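Local coordinates for protein teicoplanin pseudoaglycone deacetylases Orf2 (Actinoplanes teichomyceticus, PDB 3DFF) that probably removes, with the help of zinc, the acetyl group from the amino sugar of the teicoplanin pseudoaglycone, a lipoglycopeptide antibiotic precursor, at residues A156-H161 against P189-K194; D84-A89 against R219-Q224; T61-A66 against S230-L235. One frame throughout, in Å; residues are numbered along the deposited sequence. Where two conformers were deposited one is given.

Interaction 1: A156-H161 against P189-K194; sequences AAIGEH and PYAVFK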
loop_
_atom_site.group_PDB
_atom_site.type_symbol
_atom_site.label_atom_id
_atom_site.label_comp_id
_atom_site.label_asym_id
_atom_site.label_seq_id
_atom_site.Cartn_x
_atom_site.Cartn_y
_atom_site.Cartn_z
ATOM N N ALA A 156 -7.128 0.310 -2.755
ATOM C CA ALA A 156 -8.223 -0.471 -3.324
ATOM C C ALA A 156 -7.919 -1.975 -3.434
ATOM O O ALA A 156 -8.842 -2.772 -3.592
ATOM C CB ALA A 156 -8.582 0.081 -4.723
ATOM N N ALA A 157 -6.639 -2.337 -3.366
ATOM C CA ALA A 157 -6.168 -3.711 -3.573
ATOM C C ALA A 157 -6.432 -4.195 -5.003
ATOM O O ALA A 157 -6.646 -5.376 -5.240
ATOM C CB ALA A 157 -6.734 -4.712 -2.512
ATOM N N ILE A 158 -6.380 -3.269 -5.953
ATOM C CA ILE A 158 -6.265 -3.661 -7.360
ATOM C C ILE A 158 -4.981 -4.483 -7.495
ATOM O O ILE A 158 -3.934 -4.115 -6.946
ATOM C CB ILE A 158 -6.262 -2.421 -8.258
ATOM C CG1 ILE A 158 -7.640 -1.753 -8.216
ATOM C CG2 ILE A 158 -5.865 -2.765 -9.715
ATOM C CD1 ILE A 158 -7.629 -0.287 -8.661
ATOM N N GLY A 159 -5.076 -5.621 -8.192
ATOM C CA GLY A 159 -3.944 -6.537 -8.288
ATOM C C GLY A 159 -4.020 -7.708 -7.324
ATOM O O GLY A 159 -3.251 -8.663 -7.450
ATOM N N GLU A 160 -4.922 -7.600 -6.340
ATOM C CA GLU A 160 -5.305 -8.702 -5.438
ATOM C C GLU A 160 -4.164 -9.252 -4.565
ATOM O O GLU A 160 -4.196 -10.428 -4.169
ATOM C CB GLU A 160 -6.008 -9.842 -6.217
ATOM C CG GLU A 160 -7.298 -9.412 -6.942
ATOM C CD GLU A 160 -7.946 -10.529 -7.765
ATOM O OE1 GLU A 160 -8.599 -10.209 -8.782
ATOM O OE2 GLU A 160 -7.819 -11.712 -7.401
ATOM N N HIS A 161 -3.165 -8.421 -4.245
ATOM C CA HIS A 161 -2.104 -8.878 -3.339
ATOM C C HIS A 161 -2.760 -9.133 -1.974
ATOM O O HIS A 161 -3.475 -8.258 -1.446
ATOM C CB HIS A 161 -0.972 -7.866 -3.189
ATOM C CG HIS A 161 0.176 -8.378 -2.373
ATOM N ND1 HIS A 161 1.433 -8.585 -2.902
ATOM C CD2 HIS A 161 0.255 -8.733 -1.066
ATOM C CE1 HIS A 161 2.234 -9.040 -1.955
ATOM N NE2 HIS A 161 1.542 -9.149 -0.833
ATOM N N PRO A 189 1.969 0.609 -9.273
ATOM C CA PRO A 189 1.603 0.623 -10.700
ATOM C C PRO A 189 0.615 -0.466 -11.131
ATOM O O PRO A 189 0.299 -0.552 -12.312
ATOM C CB PRO A 189 2.956 0.398 -11.381
ATOM C CG PRO A 189 3.666 -0.530 -10.439
ATOM C CD PRO A 189 3.248 -0.081 -9.045
ATOM N N TYR A 190 0.095 -1.245 -10.183
ATOM C CA TYR A 190 -0.800 -2.391 -10.451
ATOM C C TYR A 190 -1.905 -2.077 -11.443
ATOM O O TYR A 190 -2.254 -2.891 -12.296
ATOM C CB TYR A 190 -1.515 -2.823 -9.174
ATOM C CG TYR A 190 -0.721 -3.633 -8.189
ATOM C CD1 TYR A 190 -0.518 -5.000 -8.382
ATOM C CD2 TYR A 190 -0.221 -3.044 -7.023
ATOM C CE1 TYR A 190 0.183 -5.759 -7.449
ATOM C CE2 TYR A 190 0.479 -3.797 -6.078
ATOM C CZ TYR A 190 0.670 -5.149 -6.299
ATOM O OH TYR A 190 1.354 -5.892 -5.371
ATOM N N ALA A 191 -2.485 -0.893 -11.302
ATOM C CA ALA A 191 -3.667 -0.530 -12.092
ATOM C C ALA A 191 -3.346 -0.384 -13.578
ATOM O O ALA A 191 -4.255 -0.346 -14.414
ATOM C CB ALA A 191 -4.290 0.727 -11.557
ATOM N N VAL A 192 -2.067 -0.284 -13.906
ATOM C CA VAL A 192 -1.649 -0.163 -15.309
ATOM C C VAL A 192 -1.830 -1.523 -16.001
ATOM O O VAL A 192 -1.992 -1.597 -17.229
ATOM C CB VAL A 192 -0.182 0.385 -15.420
ATOM C CG1 VAL A 192 0.330 0.392 -16.874
ATOM C CG2 VAL A 192 -0.096 1.789 -14.844
ATOM N N PHE A 193 -1.844 -2.589 -15.206
ATOM C CA PHE A 193 -1.923 -3.960 -15.727
ATOM C C PHE A 193 -3.174 -4.741 -15.349
ATOM O O PHE A 193 -3.279 -5.915 -15.709
ATOM C CB PHE A 193 -0.733 -4.797 -15.254
ATOM C CG PHE A 193 0.571 -4.124 -15.390
ATOM C CD1 PHE A 193 1.218 -4.073 -16.626
ATOM C CD2 PHE A 193 1.176 -3.546 -14.287
ATOM C CE1 PHE A 193 2.449 -3.438 -16.759
ATOM C CE2 PHE A 193 2.400 -2.911 -14.407
ATOM C CZ PHE A 193 3.043 -2.856 -15.649
ATOM N N LYS A 194 -4.101 -4.118 -14.616
ATOM C CA LYS A 194 -5.318 -4.809 -14.143
ATOM C C LYS A 194 -6.594 -4.046 -14.479
ATOM O O LYS A 194 -6.555 -2.831 -14.695
ATOM C CB LYS A 194 -5.236 -5.068 -12.636
ATOM C CG LYS A 194 -4.011 -5.841 -12.192
ATOM C CD LYS A 194 -4.107 -7.316 -12.570
ATOM C CE LYS A 194 -2.813 -8.043 -12.275
ATOM N NZ LYS A 194 -2.993 -9.508 -12.507
#
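One face of the Tyr-190 ring receives the carbonyl oxygen of Ile-158, with Ile-158 O 3.5 Å from Tyr-190 CG, while the Gly-159 backbone and the CB of His-161 meet the same ring obliquely. Tyr-190 has two conformers, and its ring contacts are those of the one described here. This is part of the zinc-site rim of a PIG-L type deacetylase, the Tyr-190 side chain being about 4 Å from the bound zinc ion at the nearest atoms. The loop after strand 151-155 makes a type II turn from Ala-157 to Glu-160, then delivers His-161 to the N-cap of helix 162-178, which carries the zinc ligand His-164. Tyr-190 meets His-164 edge-to-face, and His-161 lies against it with inclined planes.

Gly-159 takes the third position of the turn at positive phi (99°), its CA 3.8 Å from Tyr-190 CD1. The Tyr-190 hydroxyl approaches His-161 obliquely, by CB and ND1; Tyr-190 OH and His-161 ND1 are 3.7 Å apart. His-161 CG is anti to the backbone N (chi1 -174°), which leads the ring end away from segment 189-194.

On the Ile-158 side of the turn the contact is apolar. Ile-158 CG2 packs 3.9 Å from Ala-191 CA. Lys-194 runs past Ile-158 in the opposite direction, and the closest approach of this pair is Ile-158 CG2 to Lys-194 CB at 3.8 Å.

Interaction 2: D84-A89 against R219-Q224; sequences DHLRVA and RSQKFQ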
loop_
_atom_site.group_PDB
_atom_site.type_symbol
_atom_site.label_atom_id
_atom_site.label_comp_id
_atom_site.label_asym_id
_atom_site.label_seq_id
_atom_site.Cartn_x
_atom_site.Cartn_y
_atom_site.Cartn_z
ATOM N N ASP A 84 9.737 11.689 4.407
ATOM C CA ASP A 84 10.443 12.953 4.741
ATOM C C ASP A 84 10.491 13.872 3.514
ATOM O O ASP A 84 10.307 15.087 3.635
ATOM C CB ASP A 84 11.881 12.697 5.211
ATOM C CG ASP A 84 11.984 12.210 6.651
ATOM O OD1 ASP A 84 10.984 12.178 7.380
ATOM O OD2 ASP A 84 13.127 11.859 7.045
ATOM N N HIS A 85 10.717 13.298 2.329
ATOM C CA HIS A 85 10.770 14.105 1.105
ATOM C C HIS A 85 9.435 14.762 0.778
ATOM O O HIS A 85 9.412 15.901 0.267
ATOM C CB HIS A 85 11.275 13.298 -0.090
ATOM C CG HIS A 85 11.732 14.155 -1.232
ATOM N ND1 HIS A 85 12.940 14.823 -1.224
ATOM C CD2 HIS A 85 11.135 14.465 -2.409
ATOM C CE1 HIS A 85 13.069 15.503 -2.351
ATOM N NE2 HIS A 85 11.988 15.304 -3.086
ATOM N N LEU A 86 8.335 14.058 1.066
ATOM C CA LEU A 86 6.962 14.587 0.908
ATOM C C LEU A 86 6.570 15.509 2.059
ATOM O O LEU A 86 5.465 16.079 2.078
ATOM C CB LEU A 86 5.938 13.451 0.795
ATOM C CG LEU A 86 6.107 12.498 -0.386
ATOM C CD1 LEU A 86 5.022 11.423 -0.334
ATOM C CD2 LEU A 86 6.003 13.276 -1.691
ATOM N N ARG A 87 7.488 15.606 3.023
ATOM C CA ARG A 87 7.347 16.382 4.255
ATOM C C ARG A 87 6.188 15.874 5.115
ATOM O O ARG A 87 5.445 16.642 5.717
ATOM C CB ARG A 87 7.294 17.897 3.946
ATOM C CG ARG A 87 8.393 18.322 2.962
ATOM C CD ARG A 87 8.351 19.820 2.680
ATOM N NE ARG A 87 9.119 20.560 3.676
ATOM C CZ ARG A 87 10.214 21.271 3.410
ATOM N NH1 ARG A 87 10.670 21.365 2.167
ATOM N NH2 ARG A 87 10.845 21.906 4.394
ATOM N N VAL A 88 6.043 14.547 5.176
ATOM C CA VAL A 88 4.969 13.916 5.963
ATOM C C VAL A 88 5.510 12.885 6.992
ATOM O O VAL A 88 6.617 12.371 6.833
ATOM C CB VAL A 88 3.868 13.248 5.067
ATOM C CG1 VAL A 88 3.292 14.228 4.045
ATOM C CG2 VAL A 88 4.421 12.025 4.353
ATOM N N ALA A 89 4.707 12.596 8.017
ATOM C CA ALA A 89 5.071 11.677 9.121
ATOM C C ALA A 89 4.851 10.208 8.756
ATOM O O ALA A 89 3.993 9.884 7.926
ATOM C CB ALA A 89 4.255 12.013 10.376
ATOM N N ARG A 219 3.954 16.557 -8.709
ATOM C CA ARG A 219 4.333 15.379 -9.477
ATOM C C ARG A 219 5.824 15.132 -9.305
ATOM O O ARG A 219 6.251 13.995 -9.094
ATOM C CB ARG A 219 3.980 15.537 -10.963
ATOM C CG ARG A 219 4.531 14.412 -11.843
ATOM C CD ARG A 219 4.479 14.759 -13.332
ATOM N NE ARG A 219 5.356 13.913 -14.149
ATOM C CZ ARG A 219 6.671 14.087 -14.325
ATOM N NH1 ARG A 219 7.331 15.072 -13.716
ATOM N NH2 ARG A 219 7.348 13.243 -15.093
ATOM N N SER A 220 6.619 16.199 -9.406
ATOM C CA SER A 220 8.055 16.075 -9.283
ATOM C C SER A 220 8.398 15.527 -7.892
ATOM O O SER A 220 9.252 14.653 -7.758
ATOM C CB SER A 220 8.734 17.433 -9.520
ATOM O OG SER A 220 10.143 17.304 -9.457
ATOM N N GLN A 221 7.705 16.038 -6.882
ATOM C CA GLN A 221 7.986 15.673 -5.495
ATOM C C GLN A 221 7.644 14.204 -5.280
ATOM O O GLN A 221 8.455 13.447 -4.742
ATOM C CB GLN A 221 7.190 16.566 -4.555
ATOM C CG GLN A 221 7.622 16.476 -3.110
ATOM C CD GLN A 221 6.862 17.437 -2.234
ATOM O OE1 GLN A 221 5.923 18.114 -2.683
ATOM N NE2 GLN A 221 7.267 17.520 -0.969
ATOM N N LYS A 222 6.463 13.805 -5.743
ATOM C CA LYS A 222 6.053 12.399 -5.705
ATOM C C LYS A 222 7.111 11.505 -6.354
ATOM O O LYS A 222 7.571 10.536 -5.755
ATOM C CB LYS A 222 4.725 12.196 -6.428
ATOM C CG LYS A 222 4.259 10.710 -6.408
ATOM C CD LYS A 222 3.036 10.477 -7.303
ATOM C CE LYS A 222 2.707 8.983 -7.378
ATOM N NZ LYS A 222 1.324 8.708 -7.887
ATOM N N PHE A 223 7.470 11.797 -7.603
ATOM C CA PHE A 223 8.415 10.954 -8.334
ATOM C C PHE A 223 9.791 10.901 -7.670
ATOM O O PHE A 223 10.407 9.843 -7.632
ATOM C CB PHE A 223 8.512 11.384 -9.815
ATOM C CG PHE A 223 7.287 11.032 -10.648
ATOM C CD1 PHE A 223 6.123 10.524 -10.070
ATOM C CD2 PHE A 223 7.308 11.243 -12.028
ATOM C CE1 PHE A 223 4.987 10.215 -10.853
ATOM C CE2 PHE A 223 6.191 10.944 -12.815
ATOM C CZ PHE A 223 5.029 10.433 -12.236
ATOM N N GLN A 224 10.264 12.037 -7.136
ATOM C CA GLN A 224 11.519 12.059 -6.378
ATOM C C GLN A 224 11.387 11.161 -5.139
ATOM O O GLN A 224 12.320 10.450 -4.791
ATOM C CB GLN A 224 11.881 13.482 -5.949
ATOM C CG GLN A 224 12.414 14.350 -7.082
ATOM C CD GLN A 224 12.336 15.836 -6.789
ATOM O OE1 GLN A 224 12.114 16.259 -5.652
ATOM N NE2 GLN A 224 12.514 16.643 -7.830
#
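His-85 NE2 donates to Gln-224 OE1 over 2.7 Å, joining the C-terminal end of helix 71-85 to the flank of helix 216-226. The first helix ends in a Schellman motif, with Arg-87 at positive phi. The bond is moderately straight, 160° at the hydrogen, and uses a lone pair in the carbonyl plane; the acceptor lies close to the imidazole plane, at the ring edge. Ring and amide planes are 70° apart. The first torsion of His-85 (chi1 -163°) puts its ring beside the carbonyl carbon and toward helix 216-226, and the ring edge also faces the carbonyl of Gln-221, His-85 CD2 lying 3.7 Å from Gln-221 O.

Near the helix terminus the extended side chain of Gln-221 supplies a second bond, the straighter of the two, Gln-221 NE2 to His-85 O at 3.0 Å. The carbonyl oxygen lies almost exactly in the amide plane of Gln-221, and its donor falls on a lone pair. A side-chain amide thus satisfies a main-chain acceptor in the last turn.

Leu-86 fills the inner side, where it also touches Val-21 and Ala-29 of helix 19-33. Its CD2 branch crosses the aliphatic part of the glutamine, with Leu-86 CD2 3.9 Å from Gln-221 CG.

Interaction 3: T61-A66 against S230-L235; sequences TIWGLA and SSQMVL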
loop_
_atom_site.group_PDB
_atom_site.type_symbol
_atom_site.label_atom_id
_atom_site.label_comp_id
_atom_site.label_asym_id
_atom_site.label_seq_id
_atom_site.Cartn_x
_atom_site.Cartn_y
_atom_site.Cartn_z
ATOM N N THR A 61 17.347 -10.598 -2.885
ATOM C CA THR A 61 18.270 -10.477 -4.009
ATOM C C THR A 61 17.740 -9.537 -5.097
ATOM O O THR A 61 18.496 -8.713 -5.630
ATOM C CB THR A 61 18.606 -11.872 -4.583
ATOM O OG1 THR A 61 19.325 -12.619 -3.580
ATOM C CG2 THR A 61 19.461 -11.746 -5.841
ATOM N N ILE A 62 16.441 -9.632 -5.396
ATOM C CA ILE A 62 15.795 -8.770 -6.385
ATOM C C ILE A 62 15.824 -7.308 -5.906
ATOM O O ILE A 62 15.933 -6.369 -6.718
ATOM C CB ILE A 62 14.357 -9.270 -6.671
ATOM C CG1 ILE A 62 14.430 -10.538 -7.536
ATOM C CG2 ILE A 62 13.501 -8.193 -7.335
ATOM C CD1 ILE A 62 13.125 -11.323 -7.575
ATOM N N TRP A 63 15.780 -7.132 -4.587
ATOM C CA TRP A 63 15.812 -5.808 -3.959
ATOM C C TRP A 63 17.228 -5.264 -3.788
ATOM O O TRP A 63 17.421 -4.210 -3.174
ATOM C CB TRP A 63 15.127 -5.862 -2.592
ATOM C CG TRP A 63 13.657 -6.125 -2.667
ATOM C CD1 TRP A 63 12.832 -5.918 -3.737
ATOM C CD2 TRP A 63 12.826 -6.594 -1.601
ATOM N NE1 TRP A 63 11.540 -6.250 -3.405
ATOM C CE2 TRP A 63 11.509 -6.664 -2.097
ATOM C CE3 TRP A 63 13.071 -6.953 -0.269
ATOM C CZ2 TRP A 63 10.438 -7.087 -1.310
ATOM C CZ3 TRP A 63 12.021 -7.379 0.506
ATOM C CH2 TRP A 63 10.712 -7.453 -0.019
ATOM N N GLY A 64 18.215 -5.978 -4.327
ATOM C CA GLY A 64 19.604 -5.514 -4.256
ATOM C C GLY A 64 20.286 -5.713 -2.923
ATOM O O GLY A 64 21.250 -4.998 -2.597
ATOM N N LEU A 65 19.806 -6.690 -2.157
ATOM C CA LEU A 65 20.340 -7.031 -0.856
ATOM C C LEU A 65 20.903 -8.439 -0.882
ATOM O O LEU A 65 20.640 -9.204 -1.802
ATOM C CB LEU A 65 19.250 -6.935 0.219
ATOM C CG LEU A 65 18.550 -5.576 0.340
ATOM C CD1 LEU A 65 17.405 -5.638 1.343
ATOM C CD2 LEU A 65 19.562 -4.490 0.711
ATOM N N ALA A 66 21.682 -8.770 0.128
ATOM C CA ALA A 66 22.116 -10.135 0.339
ATOM C C ALA A 66 20.914 -10.944 0.858
ATOM O O ALA A 66 20.000 -10.360 1.458
ATOM C CB ALA A 66 23.237 -10.153 1.335
ATOM N N SER A 230 14.897 2.695 -3.179
ATOM C CA SER A 230 15.927 2.152 -4.080
ATOM C C SER A 230 15.718 0.672 -4.323
ATOM O O SER A 230 15.882 0.197 -5.441
ATOM C CB SER A 230 17.323 2.351 -3.501
ATOM O OG SER A 230 17.527 3.702 -3.155
ATOM N N SER A 231 15.333 -0.052 -3.274
ATOM C CA SER A 231 15.201 -1.509 -3.369
ATOM C C SER A 231 14.150 -1.947 -4.393
ATOM O O SER A 231 14.213 -3.051 -4.924
ATOM C CB SER A 231 14.834 -2.089 -2.001
ATOM O OG SER A 231 13.604 -1.564 -1.553
ATOM N N GLN A 232 13.181 -1.074 -4.652
ATOM C CA GLN A 232 12.052 -1.389 -5.505
ATOM C C GLN A 232 12.205 -0.902 -6.933
ATOM O O GLN A 232 11.412 -1.264 -7.791
ATOM C CB GLN A 232 10.780 -0.784 -4.905
ATOM C CG GLN A 232 10.545 -1.182 -3.460
ATOM C CD GLN A 232 10.447 -2.685 -3.264
ATOM O OE1 GLN A 232 9.631 -3.362 -3.913
ATOM N NE2 GLN A 232 11.267 -3.219 -2.353
HETATM N N MSE A 233 13.222 -0.090 -7.198
HETATM C CA MSE A 233 13.337 0.523 -8.519
HETATM C C MSE A 233 13.418 -0.474 -9.683
HETATM O O MSE A 233 12.669 -0.349 -10.659
HETATM C CB MSE A 233 14.467 1.552 -8.558
HETATM C CG MSE A 233 14.099 2.919 -7.941
HETATM SE SE MSE A 233 12.279 3.597 -8.341
HETATM C CE MSE A 233 11.405 3.014 -6.682
ATOM N N VAL A 234 14.293 -1.475 -9.580
ATOM C CA VAL A 234 14.444 -2.446 -10.677
ATOM C C VAL A 234 13.124 -3.179 -10.914
ATOM O O VAL A 234 12.656 -3.284 -12.049
ATOM C CB VAL A 234 15.636 -3.426 -10.446
ATOM C CG1 VAL A 234 15.676 -4.522 -11.523
ATOM C CG2 VAL A 234 16.952 -2.655 -10.415
ATOM N N LEU A 235 12.510 -3.642 -9.828
ATOM C CA LEU A 235 11.224 -4.335 -9.874
ATOM C C LEU A 235 10.117 -3.477 -10.495
ATOM O O LEU A 235 9.359 -3.954 -11.333
ATOM C CB LEU A 235 10.842 -4.758 -8.453
ATOM C CG LEU A 235 9.819 -5.845 -8.127
ATOM C CD1 LEU A 235 10.052 -7.092 -8.954
ATOM C CD2 LEU A 235 9.936 -6.158 -6.638
HETATM O O HOH W 1 14.003 -4.068 -7.307
#
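Ile-62, in the last turn of helix 54-62, sends its CG2 branch toward Leu-235, ending 4.0 Å from Leu-235 CD1. Its carbonyl oxygen receives a bond from a water that also donates to Ser-231 O, at 2.6 Å from the water, and accepts from Leu-235 N. This single molecule bridges the end of helix 54-62 and the 231-235 backbone.

At Trp-63 the backbones come closest, and two CA-H...O contacts run in opposite senses: Trp-63 CA to Ser-231 O at 3.3 Å and Ser-231 CA to Trp-63 O at 3.5 Å. Gln-232 bends at chi2 (-58°), bringing NE2 over one face of the indole, offset toward the rim, with ring and amide planes 63° apart. Gln-232 NE2 lies 3.2 Å from Trp-63 NE1, packing between two donors and not a hydrogen bond, while Leu-235 CD2 sits at the ring edge. The same NE2 donates to Ser-231 OG at 3.0 Å; that hydroxyl is also hydrogen-bonded to Glu-78 OE1. Arg-75 adds a cation-pi contact to the tryptophan.

Gly-64, at positive phi, completes the Schellman motif. This capped end of helix 54-62 packs against segment 230-235 with the side chains of Trp-63 and Asp-97 about 5 Å apart; Asp-97 binds zinc in a crystal structure of this protein, though not in this chain.

Overall arrangement
The three contacts lie about 20 to 22 Å apart between centres, and none touches another. Each is partly buried; interaction 1 is nearest the chain centre, at 10 Å against 16 and 18 Å. It joins two loops that follow sheet strands, beside the zinc site, through ring and apolar contacts. Interactions 2 and 3 share a layout instead: helices 54-62 and 71-85 follow each other in the chain, as do helices 216-226 and 233-237, and each contact pairs one member of either set at a Schellman end. Interaction 2 relies on direct side-chain hydrogen bonds, whereas interaction 3 uses a bridging water, CA-H...O contacts and an indole face.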